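Long-range contacts in response regulator receiver domain protein (CheY-like) (Methylobacillus flagellatus KT, PDB 3I42), which probably acts as a phosphorylation-dependent signalling switch, accepting a phosphoryl group on an aspartate of its CheY-like receiver domain: residues Q4-V9 / A50-L55; E24-Q29 / S111-L116. One frame throughout, in Å; residues are numbered along the deposited sequence.

Interaction 1: residues Q4-V9 / A50-L55; sequences QQALIV and AVFIDL
Leu7 turns both its N-H and its C=O to strand 50-54: N donates to Ala50 O, and O accepts Phe52 N at 2.7 Å, nearly straight at 171°. Two neighbouring parallel strands at the centre of the CheY-like (βα)5 receiver fold meet here. Val9 repeats the pattern, N to Phe52 O at 2.7 Å and O to Asp54 N at 3.1 Å, while at the other end the Ala50 N to Gln5 O bond is weak. Side chains alternate between the faces of the sheet. On one, Leu7 and Val51 run side by side, Leu7 CD2 to Val51 CG1 4.1 Å, and Val9 CG2 lies 4.3 Å from Ile53 CG1. On the other, CG beside the backbone N (chi1 -60°) swings the Phe52 ring back toward the start of the strands, where Ala6 CB meets its edge in plane, 3.9 Å from CE2. Phe19 and helix 109-119, through Leu112 and Leu116, pack against this ring. The last rung delivers Asp54, the predicted phosphorylation site, unmodified here, to the C-terminal edge of the parallel strands. Its OD2 makes a salt bridge with Lys105 and lies close to Glu10 OE1, while OD1 accepts a hydrogen bond from Asn56 N.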
ATOM      1  N   GLN A   4     -17.148 -15.489   4.994  1.00 45.94           N
ATOM      2  CA  GLN A   4     -16.549 -14.146   5.115  1.00 44.56           C
ATOM      3  C   GLN A   4     -17.644 -13.150   4.866  1.00 43.29           C
ATOM      4  O   GLN A   4     -18.544 -13.431   4.095  1.00 42.84           O
ATOM      5  CB  GLN A   4     -15.416 -13.918   4.120  1.00 44.72           C
ATOM      6  CG  GLN A   4     -14.302 -14.923   4.193  1.00 45.77           C
ATOM      7  CD  GLN A   4     -13.513 -14.841   5.479  1.00 48.85           C
ATOM      8  OE1 GLN A   4     -13.131 -15.870   6.044  1.00 52.15           O
ATOM      9  NE2 GLN A   4     -13.271 -13.627   5.959  1.00 47.23           N
ATOM     10  N   GLN A   5     -17.578 -12.005   5.543  1.00 41.82           N
ATOM     11  CA  GLN A   5     -18.616 -10.981   5.447  1.00 41.07           C
ATOM     12  C   GLN A   5     -18.048  -9.665   4.906  1.00 39.23           C
ATOM     13  O   GLN A   5     -17.075  -9.137   5.441  1.00 38.70           O
ATOM     14  CB  GLN A   5     -19.231 -10.727   6.816  1.00 41.76           C
ATOM     15  CG  GLN A   5     -20.375 -11.655   7.187  1.00 46.50           C
ATOM     16  CD  GLN A   5     -21.098 -11.137   8.423  1.00 53.51           C
ATOM     17  OE1 GLN A   5     -22.314 -10.877   8.393  1.00 55.27           O
ATOM     18  NE2 GLN A   5     -20.339 -10.939   9.509  1.00 53.15           N
ATOM     19  N   ALA A   6     -18.684  -9.119   3.881  1.00 36.66           N
ATOM     20  CA  ALA A   6     -18.139  -7.951   3.213  1.00 35.52           C
ATOM     21  C   ALA A   6     -19.146  -6.817   3.267  1.00 34.14           C
ATOM     22  O   ALA A   6     -20.342  -7.056   3.240  1.00 33.35           O
ATOM     23  CB  ALA A   6     -17.776  -8.277   1.767  1.00 35.13           C
ATOM     24  N   LEU A   7     -18.637  -5.589   3.372  1.00 32.61           N
ATOM     25  CA  LEU A   7     -19.443  -4.392   3.255  1.00 30.19           C
ATOM     26  C   LEU A   7     -18.982  -3.655   2.022  1.00 29.30           C
ATOM     27  O   LEU A   7     -17.793  -3.407   1.827  1.00 28.77           O
ATOM     28  CB  LEU A   7     -19.314  -3.496   4.503  1.00 30.63           C
ATOM     29  CG  LEU A   7     -20.064  -2.137   4.469  1.00 29.90           C
ATOM     30  CD1 LEU A   7     -21.542  -2.293   4.736  1.00 31.25           C
ATOM     31  CD2 LEU A   7     -19.475  -1.126   5.464  1.00 31.90           C
ATOM     32  N   ILE A   8     -19.943  -3.320   1.185  1.00 28.31           N
ATOM     33  CA  ILE A   8     -19.679  -2.552   0.006  1.00 28.48           C
ATOM     34  C   ILE A   8     -20.198  -1.138   0.197  1.00 28.41           C
ATOM     35  O   ILE A   8     -21.359  -0.941   0.567  1.00 28.36           O
ATOM     36  CB  ILE A   8     -20.396  -3.174  -1.213  1.00 28.58           C
ATOM     37  CG1 ILE A   8     -19.856  -4.563  -1.487  1.00 28.72           C
ATOM     38  CG2 ILE A   8     -20.261  -2.288  -2.442  1.00 26.97           C
ATOM     39  CD1 ILE A   8     -20.942  -5.437  -2.234  1.00 34.36           C
ATOM     40  N   VAL A   9     -19.340  -0.157  -0.084  1.00 28.69           N
ATOM     41  CA  VAL A   9     -19.730   1.253   0.006  1.00 29.05           C
ATOM     42  C   VAL A   9     -19.699   1.899  -1.366  1.00 29.95           C
ATOM     43  O   VAL A   9     -18.628   2.158  -1.948  1.00 29.00           O
ATOM     44  CB  VAL A   9     -18.827   2.060   0.996  1.00 29.05           C
ATOM     45  CG1 VAL A   9     -19.352   3.494   1.120  1.00 28.40           C
ATOM     46  CG2 VAL A   9     -18.764   1.368   2.382  1.00 26.65           C
ATOM     47  N   ALA A  50     -14.111  -7.663   5.306  1.00 34.38           N
ATOM     48  CA  ALA A  50     -13.609  -6.836   4.200  1.00 32.52           C
ATOM     49  C   ALA A  50     -14.591  -5.715   3.910  1.00 30.96           C
ATOM     50  O   ALA A  50     -15.794  -5.922   3.898  1.00 30.03           O
ATOM     51  CB  ALA A  50     -13.393  -7.671   2.949  1.00 32.78           C
ATOM     52  N   VAL A  51     -14.059  -4.522   3.694  1.00 29.63           N
ATOM     53  CA  VAL A  51     -14.881  -3.361   3.397  1.00 28.37           C
ATOM     54  C   VAL A  51     -14.380  -2.774   2.080  1.00 27.61           C
ATOM     55  O   VAL A  51     -13.192  -2.442   1.959  1.00 27.38           O
ATOM     56  CB  VAL A  51     -14.818  -2.310   4.555  1.00 28.66           C
ATOM     57  CG1 VAL A  51     -15.615  -1.041   4.229  1.00 26.54           C
ATOM     58  CG2 VAL A  51     -15.296  -2.924   5.886  1.00 29.34           C
ATOM     59  N   PHE A  52     -15.272  -2.658   1.097  1.00 26.56           N
ATOM     60  CA  PHE A  52     -14.894  -2.138  -0.239  1.00 26.91           C
ATOM     61  C   PHE A  52     -15.416  -0.744  -0.377  1.00 27.07           C
ATOM     62  O   PHE A  52     -16.629  -0.537  -0.289  1.00 25.99           O
ATOM     63  CB  PHE A  52     -15.437  -2.997  -1.392  1.00 26.71           C
ATOM     64  CG  PHE A  52     -14.936  -4.412  -1.357  1.00 28.96           C
ATOM     65  CD1 PHE A  52     -13.851  -4.788  -2.130  1.00 29.55           C
ATOM     66  CD2 PHE A  52     -15.567  -5.357  -0.550  1.00 28.02           C
ATOM     67  CE1 PHE A  52     -13.368  -6.071  -2.100  1.00 28.98           C
ATOM     68  CE2 PHE A  52     -15.106  -6.666  -0.494  1.00 29.17           C
ATOM     69  CZ  PHE A  52     -13.988  -7.028  -1.264  1.00 28.71           C
ATOM     70  N   ILE A  53     -14.502   0.208  -0.567  1.00 27.22           N
ATOM     71  CA  ILE A  53     -14.884   1.623  -0.565  1.00 28.90           C
ATOM     72  C   ILE A  53     -14.604   2.270  -1.912  1.00 30.32           C
ATOM     73  O   ILE A  53     -13.453   2.356  -2.325  1.00 30.79           O
ATOM     74  CB  ILE A  53     -14.148   2.418   0.561  1.00 28.42           C
ATOM     75  CG1 ILE A  53     -14.544   1.908   1.941  1.00 28.03           C
ATOM     76  CG2 ILE A  53     -14.483   3.910   0.491  1.00 29.13           C
ATOM     77  CD1 ILE A  53     -13.490   2.164   2.998  1.00 25.85           C
ATOM     78  N   ASP A  54     -15.657   2.723  -2.588  1.00 32.61           N
ATOM     79  CA  ASP A  54     -15.514   3.587  -3.736  1.00 35.22           C
ATOM     80  C   ASP A  54     -14.823   4.867  -3.314  1.00 36.15           C
ATOM     81  O   ASP A  54     -15.117   5.428  -2.252  1.00 36.81           O
ATOM     82  CB  ASP A  54     -16.885   3.887  -4.339  1.00 36.89           C
ATOM     83  CG  ASP A  54     -16.796   4.391  -5.786  1.00 41.37           C
ATOM     84  OD1 ASP A  54     -16.123   5.420  -6.054  1.00 43.47           O
ATOM     85  OD2 ASP A  54     -17.408   3.739  -6.661  1.00 46.57           O
ATOM     86  N   LEU A  55     -13.883   5.341  -4.117  1.00 37.04           N
ATOM     87  CA  LEU A  55     -13.113   6.494  -3.685  1.00 38.48           C
ATOM     88  C   LEU A  55     -13.883   7.799  -3.902  1.00 40.11           C
ATOM     89  O   LEU A  55     -13.478   8.855  -3.385  1.00 40.82           O
ATOM     90  CB  LEU A  55     -11.732   6.532  -4.349  1.00 38.14           C
ATOM     91  CG  LEU A  55     -10.744   5.447  -3.950  1.00 36.84           C
ATOM     92  CD1 LEU A  55      -9.379   5.727  -4.569  1.00 37.50           C
ATOM     93  CD2 LEU A  55     -10.590   5.290  -2.444  1.00 36.96           C
TER

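Interaction 2: residues E24-Q29 / S111-L116; sequences EMLGFQ and SLEPIL
Leu112 meets Leu26 at the start of this contact, its CB 3.8 Å from Leu26 CD1, as helix 109-119 passes the turn between helix 13-25 and strand 28-33. That turn is a Schellman motif closed at Gly27, whose positive phi of 98° redirects the chain from the helix to the strand and sets Leu26 and Phe28 against the same helix. One residue on, Glu113 offers only the aliphatic base of its side chain: CB lies 4.0 Å from Leu26 CD2, the two side chains crossing at about a right angle, and the carboxylate leads away. At Pro114 the helix kinks, because the ring nitrogen carries no hydrogen to give to the preceding turn. Leu116 then brings the 111-116 segment back onto both partners. Its CD2 packs 3.6 Å from Leu26 CD1, and its CG sits over one face of the Phe28 ring, 3.7 Å from the centroid and 30° off the normal, in a CH-pi contact. On the Phe28 side, CG is anti to the carbonyl carbon (chi1 -89°), which carries the ring toward the helix. Without the ring, as with an alanine at Phe28, Leu116 would probably lose the face it rests on, and a gap would open between helix and strand. With apolar carbon meeting carbon or ring throughout, the fit between these segments depends on shape and burial rather than directional polar bonds.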
ATOM      1  N   GLU A  24     -20.776 -12.695  -3.690  1.00 37.05           N
ATOM      2  CA  GLU A  24     -21.554 -13.875  -3.332  1.00 40.05           C
ATOM      3  C   GLU A  24     -21.195 -15.116  -4.164  1.00 41.01           C
ATOM      4  O   GLU A  24     -21.038 -16.205  -3.633  1.00 41.04           O
ATOM      5  CB  GLU A  24     -23.033 -13.561  -3.447  1.00 40.09           C
ATOM      6  CG  GLU A  24     -23.506 -12.688  -2.301  1.00 44.16           C
ATOM      7  CD  GLU A  24     -24.981 -12.326  -2.422  1.00 49.04           C
ATOM      8  OE1 GLU A  24     -25.526 -12.373  -3.562  1.00 51.41           O
ATOM      9  OE2 GLU A  24     -25.598 -11.997  -1.376  1.00 50.63           O
ATOM     10  N   MET A  25     -21.016 -14.935  -5.462  1.00 42.52           N
ATOM     11  CA  MET A  25     -20.533 -16.028  -6.301  1.00 44.03           C
ATOM     12  C   MET A  25     -19.186 -16.563  -5.828  1.00 44.68           C
ATOM     13  O   MET A  25     -18.833 -17.701  -6.119  1.00 45.00           O
ATOM     14  CB  MET A  25     -20.404 -15.562  -7.739  1.00 44.13           C
ATOM     15  CG  MET A  25     -21.694 -15.599  -8.548  1.00 46.30           C
ATOM     16  SD  MET A  25     -21.290 -15.218 -10.269  1.00 50.45           S
ATOM     17  CE  MET A  25     -19.743 -16.032 -10.390  1.00 45.83           C
ATOM     18  N   LEU A  26     -18.411 -15.739  -5.121  1.00 45.21           N
ATOM     19  CA  LEU A  26     -17.083 -16.166  -4.673  1.00 45.27           C
ATOM     20  C   LEU A  26     -17.115 -16.646  -3.239  1.00 45.85           C
ATOM     21  O   LEU A  26     -16.074 -16.981  -2.692  1.00 46.84           O
ATOM     22  CB  LEU A  26     -16.053 -15.057  -4.843  1.00 45.01           C
ATOM     23  CG  LEU A  26     -15.500 -14.786  -6.249  1.00 44.96           C
ATOM     24  CD1 LEU A  26     -14.988 -13.328  -6.388  1.00 41.63           C
ATOM     25  CD2 LEU A  26     -14.404 -15.782  -6.614  1.00 43.44           C
ATOM     26  N   GLY A  27     -18.304 -16.683  -2.634  1.00 46.25           N
ATOM     27  CA  GLY A  27     -18.486 -17.258  -1.283  1.00 47.00           C
ATOM     28  C   GLY A  27     -18.520 -16.310  -0.077  1.00 47.19           C
ATOM     29  O   GLY A  27     -18.240 -16.720   1.069  1.00 47.60           O
ATOM     30  N   PHE A  28     -18.847 -15.043  -0.332  1.00 46.60           N
ATOM     31  CA  PHE A  28     -18.953 -14.032   0.713  1.00 45.69           C
ATOM     32  C   PHE A  28     -20.403 -13.767   0.967  1.00 44.81           C
ATOM     33  O   PHE A  28     -21.214 -13.900   0.066  1.00 44.30           O
ATOM     34  CB  PHE A  28     -18.289 -12.738   0.245  1.00 45.52           C
ATOM     35  CG  PHE A  28     -16.851 -12.671   0.571  1.00 47.89           C
ATOM     36  CD1 PHE A  28     -16.008 -13.757   0.284  1.00 52.42           C
ATOM     37  CD2 PHE A  28     -16.321 -11.555   1.210  1.00 48.30           C
ATOM     38  CE1 PHE A  28     -14.632 -13.717   0.622  1.00 52.98           C
ATOM     39  CE2 PHE A  28     -14.978 -11.489   1.543  1.00 49.32           C
ATOM     40  CZ  PHE A  28     -14.120 -12.564   1.257  1.00 53.41           C
ATOM     41  N   GLN A  29     -20.742 -13.381   2.186  1.00 44.14           N
ATOM     42  CA  GLN A  29     -21.999 -12.667   2.383  1.00 43.80           C
ATOM     43  C   GLN A  29     -21.662 -11.176   2.322  1.00 42.12           C
ATOM     44  O   GLN A  29     -20.650 -10.760   2.887  1.00 41.83           O
ATOM     45  CB  GLN A  29     -22.644 -13.014   3.728  1.00 44.70           C
ATOM     46  CG  GLN A  29     -24.140 -12.660   3.780  1.00 49.17           C
ATOM     47  CD  GLN A  29     -24.565 -12.011   5.105  1.00 55.85           C
ATOM     48  OE1 GLN A  29     -24.576 -12.667   6.161  1.00 56.27           O
ATOM     49  NE2 GLN A  29     -24.936 -10.717   5.046  1.00 56.71           N
ATOM     50  N   SER A 111     -10.301 -10.147 -10.572  1.00 34.99           N
ATOM     51  CA  SER A 111      -9.547  -9.166  -9.810  1.00 38.93           C
ATOM     52  C   SER A 111      -9.898  -9.305  -8.323  1.00 26.34           C
ATOM     53  O   SER A 111      -9.034  -9.137  -7.455  1.00 48.52           O
ATOM     54  CB  SER A 111      -9.796  -7.763 -10.373  1.00 36.39           C
ATOM     55  OG  SER A 111     -11.183  -7.447 -10.367  1.00 47.51           O
ATOM     56  N   LEU A 112     -11.154  -9.681  -8.045  1.00 28.55           N
ATOM     57  CA  LEU A 112     -11.623  -9.944  -6.681  1.00 24.27           C
ATOM     58  C   LEU A 112     -11.052 -11.179  -6.031  1.00 38.91           C
ATOM     59  O   LEU A 112     -10.704 -11.161  -4.853  1.00 30.82           O
ATOM     60  CB  LEU A 112     -13.156 -10.045  -6.610  1.00 22.28           C
ATOM     61  CG  LEU A 112     -13.965  -8.764  -6.524  1.00 48.24           C
ATOM     62  CD1 LEU A 112     -15.442  -9.136  -6.607  1.00 33.22           C
ATOM     63  CD2 LEU A 112     -13.645  -8.024  -5.227  1.00 35.63           C
ATOM     64  N   GLU A 113     -10.952 -12.255  -6.795  1.00 46.48           N
ATOM     65  CA  GLU A 113     -10.549 -13.530  -6.227  1.00 28.53           C
ATOM     66  C   GLU A 113      -9.227 -13.502  -5.383  1.00 56.06           C
ATOM     67  O   GLU A 113      -9.231 -13.993  -4.262  1.00 34.33           O
ATOM     68  CB  GLU A 113     -10.596 -14.645  -7.291  1.00 45.36           C
ATOM     69  CG  GLU A 113     -10.318 -16.042  -6.752  1.00 45.74           C
ATOM     70  CD  GLU A 113      -8.843 -16.378  -6.774  1.00 64.09           C
ATOM     71  OE1 GLU A 113      -8.134 -15.860  -7.670  1.00 76.94           O
ATOM     72  OE2 GLU A 113      -8.394 -17.155  -5.904  1.00229.39           O
ATOM     73  N   PRO A 114      -8.114 -12.914  -5.888  1.00 27.78           N
ATOM     74  CA  PRO A 114      -6.904 -12.899  -5.029  1.00 32.02           C
ATOM     75  C   PRO A 114      -7.059 -12.120  -3.709  1.00 38.24           C
ATOM     76  O   PRO A 114      -6.467 -12.500  -2.700  1.00 45.36           O
ATOM     77  CB  PRO A 114      -5.837 -12.224  -5.904  1.00 34.53           C
ATOM     78  CG  PRO A 114      -6.555 -11.584  -7.026  1.00 36.27           C
ATOM     79  CD  PRO A 114      -7.875 -12.272  -7.197  1.00 41.56           C
ATOM     80  N   ILE A 115      -7.867 -11.061  -3.718  1.00 48.39           N
ATOM     81  CA  ILE A 115      -8.163 -10.298  -2.499  1.00 49.47           C
ATOM     82  C   ILE A 115      -8.876 -11.179  -1.483  1.00 35.15           C
ATOM     83  O   ILE A 115      -8.523 -11.219  -0.307  1.00 39.93           O
ATOM     84  CB  ILE A 115      -9.053  -9.058  -2.786  1.00 55.38           C
ATOM     85  CG1 ILE A 115      -8.316  -8.072  -3.701  1.00 36.48           C
ATOM     86  CG2 ILE A 115      -9.466  -8.393  -1.482  1.00 43.07           C
ATOM     87  CD1 ILE A 115      -9.141  -6.866  -4.110  1.00 67.15           C
ATOM     88  N   LEU A 116      -9.867 -11.915  -1.958  1.00 30.02           N
ATOM     89  CA  LEU A 116     -10.708 -12.715  -1.089  1.00 37.36           C
ATOM     90  C   LEU A 116      -9.874 -13.869  -0.569  1.00 43.82           C
ATOM     91  O   LEU A 116     -10.105 -14.362   0.535  1.00 50.28           O
ATOM     92  CB  LEU A 116     -11.992 -13.148  -1.837  1.00 42.44           C
ATOM     93  CG  LEU A 116     -13.189 -12.155  -1.902  1.00 70.80           C
ATOM     94  CD1 LEU A 116     -12.771 -10.713  -2.040  1.00 45.61           C
ATOM     95  CD2 LEU A 116     -14.250 -12.474  -2.987  1.00 30.72           C
TER

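How the interactions relate
Along the chain the segments alternate: 4-9, 24-29, 50-55, then 111-116, so the two contacts cross in sequence. Their centres lie 11 Å apart, interaction 1 close to the centre of the chain and interaction 2 where the chain enters the outermost strand 28-33, at the N-terminal ends of the strands. Strand 4-9 joins them, with strand 50-54 on one side and strand 28-33 on the other. Gln4 O and Ala6 N probably hydrogen-bond to Gln29 N and O, and Phe28 packs on Gln4 and Ala6. Helix 109-119 also spans both, since Leu116 touches Phe52 as well as Phe28. Shared apolar contacts thus join the C-terminal helix to the sheet that carries the predicted phosphorylation site.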